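Long-range contact in cobalamin biosynthesis protein (Agrobacterium tumefaciens, PDB 3BY5), which probably takes part in cobalamin (vitamin B12) biosynthesis, as a CbiG C-terminal family protein whose precise role has not been established: residues A[44-49]-A[65-70]. Sequence-based numbering, arbitrary orientation.
Sequences LATAPL and LSLEIV
Leu-44 and Thr-46 each engage the neighbouring strand through both N and O, a compact illustration of how a beta-alpha-beta crossover is closed: strand 43-46 leads through helix 54-62 into strand 67-69, laid parallel beside it. The ladder begins with Leu-44 N on Ser-66 O (3.0 Å), continues through Glu-68 N to Leu-44 O and Thr-46 N to Glu-68 O, and finishes with Val-70 N on Thr-46 O (2.9 Å). Glu-68 thus gives its N-H to one residue of the first strand and its carbonyl to another two positions on. The short strand segments run nearly parallel, 18° apart in direction, and past the last hydrogen bond CD and CG of Pro-48 lie against Val-70 O.

On the face of Leu-44 and Thr-46, Leu-67 sends CD1 to Leu-44 CB (3.7 Å), and Thr-46 and Ile-69 run alongside, CG2 against CG1 at 3.8 Å. Leu-65, in the loop before the strand, reaches Leu-44 CG with its own CD1, the two side chains crossing at about a right angle. Helix 54-62 packs on Leu-44 and Thr-46 through Ala-60 and Leu-56; Ala-45 and Glu-68 face helix 98-107 instead. Within the chain strand 67-69 is outermost, but an antiparallel ladder with the second subunit carries the sheet across the interface, where Ser-66 OG is hydrogen-bonded to Ala-71 N of that subunit.

The rotation of Thr-46 fits a hydrogen bond from OG1 to Ile-15 O, one strand further in: OG1 stands anti to the backbone N (chi1 -168°), leaving methyl CG2 to meet Ile-69 CG1.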
loop_
_atom_site.group_PDB
_atom_site.type_symbol
_atom_site.label_atom_id
_atom_site.label_comp_id
_atom_site.label_asym_id
_atom_site.label_seq_id
_atom_site.Cartn_x
_atom_site.Cartn_y
_atom_site.Cartn_z
ATOM N N LEU A 44 -2.051 6.771 3.034
ATOM C CA LEU A 44 -1.637 6.245 4.339
ATOM C C LEU A 44 -0.574 5.164 4.204
ATOM O O LEU A 44 -0.519 4.466 3.195
ATOM C CB LEU A 44 -2.830 5.670 5.105
ATOM C CG LEU A 44 -3.880 6.601 5.693
ATOM C CD1 LEU A 44 -4.895 5.772 6.440
ATOM C CD2 LEU A 44 -3.249 7.625 6.615
ATOM N N ALA A 45 0.259 5.024 5.233
ATOM C CA ALA A 45 1.338 4.033 5.232
ATOM C C ALA A 45 1.624 3.483 6.625
ATOM O O ALA A 45 1.396 4.162 7.629
ATOM C CB ALA A 45 2.604 4.610 4.624
ATOM N N THR A 46 2.128 2.252 6.671
ATOM C CA THR A 46 2.434 1.588 7.932
ATOM C C THR A 46 3.555 0.569 7.798
ATOM O O THR A 46 3.926 0.169 6.699
ATOM C CB THR A 46 1.172 0.922 8.568
ATOM O OG1 THR A 46 1.457 0.540 9.917
ATOM C CG2 THR A 46 0.708 -0.298 7.783
ATOM N N ALA A 47 4.094 0.174 8.941
ATOM C CA ALA A 47 5.082 -0.884 9.037
ATOM C C ALA A 47 4.325 -2.206 9.073
ATOM O O ALA A 47 3.106 -2.185 9.241
ATOM C CB ALA A 47 5.870 -0.693 10.297
ATOM N N PRO A 48 5.032 -3.321 8.921
ATOM C CA PRO A 48 4.412 -4.647 9.029
ATOM C C PRO A 48 3.616 -4.796 10.321
ATOM O O PRO A 48 4.191 -4.743 11.409
ATOM C CB PRO A 48 5.616 -5.590 9.042
ATOM C CG PRO A 48 6.666 -4.859 8.284
ATOM C CD PRO A 48 6.468 -3.405 8.604
ATOM N N LEU A 49 2.306 -4.979 10.198
ATOM C CA LEU A 49 1.405 -4.869 11.338
ATOM C C LEU A 49 1.397 -6.154 12.160
ATOM O O LEU A 49 1.680 -7.235 11.643
ATOM C CB LEU A 49 -0.012 -4.535 10.871
ATOM C CG LEU A 49 -0.346 -4.876 9.417
ATOM C CD1 LEU A 49 -0.575 -6.371 9.256
ATOM C CD2 LEU A 49 -1.558 -4.089 8.945
ATOM N N LEU A 65 -8.884 6.477 2.110
ATOM C CA LEU A 65 -7.498 6.554 1.658
ATOM C C LEU A 65 -6.935 5.154 1.457
ATOM O O LEU A 65 -7.398 4.195 2.078
ATOM C CB LEU A 65 -6.638 7.305 2.680
ATOM C CG LEU A 65 -7.009 8.751 3.011
ATOM C CD1 LEU A 65 -6.189 9.263 4.172
ATOM C CD2 LEU A 65 -6.851 9.651 1.799
ATOM N N SER A 66 -5.941 5.044 0.576
ATOM C CA SER A 66 -5.231 3.789 0.363
ATOM C C SER A 66 -4.221 3.595 1.480
ATOM O O SER A 66 -3.771 4.566 2.082
ATOM C CB SER A 66 -4.521 3.784 -0.990
ATOM O OG SER A 66 -5.443 3.642 -2.052
ATOM N N LEU A 67 -3.878 2.342 1.763
ATOM C CA LEU A 67 -2.874 2.034 2.772
ATOM C C LEU A 67 -1.738 1.238 2.158
ATOM O O LEU A 67 -1.976 0.285 1.438
ATOM C CB LEU A 67 -3.499 1.259 3.932
ATOM C CG LEU A 67 -2.588 0.879 5.100
ATOM C CD1 LEU A 67 -2.158 2.095 5.923
ATOM C CD2 LEU A 67 -3.280 -0.147 5.976
ATOM N N GLU A 68 -0.503 1.642 2.428
ATOM C CA GLU A 68 0.639 0.820 2.060
ATOM C C GLU A 68 1.270 0.197 3.296
ATOM O O GLU A 68 1.751 0.897 4.178
ATOM C CB GLU A 68 1.675 1.603 1.251
ATOM C CG GLU A 68 2.798 0.722 0.714
ATOM C CD GLU A 68 3.799 1.478 -0.143
ATOM O OE1 GLU A 68 3.388 2.417 -0.856
ATOM O OE2 GLU A 68 4.999 1.121 -0.121
ATOM N N ILE A 69 1.238 -1.127 3.361
ATOM C CA ILE A 69 1.940 -1.859 4.407
ATOM C C ILE A 69 3.335 -2.158 3.868
ATOM O O ILE A 69 3.527 -3.077 3.069
ATOM C CB ILE A 69 1.194 -3.148 4.818
ATOM C CG1 ILE A 69 -0.276 -2.829 5.116
ATOM C CG2 ILE A 69 1.889 -3.817 6.021
ATOM C CD1 ILE A 69 -1.207 -4.012 5.019
ATOM N N VAL A 70 4.294 -1.341 4.298
ATOM C CA VAL A 70 5.643 -1.336 3.747
ATOM C C VAL A 70 6.461 -2.487 4.325
ATOM O O VAL A 70 6.535 -2.636 5.539
ATOM C CB VAL A 70 6.339 0.017 4.037
ATOM C CG1 VAL A 70 7.709 0.054 3.428
ATOM C CG2 VAL A 70 5.511 1.167 3.496
#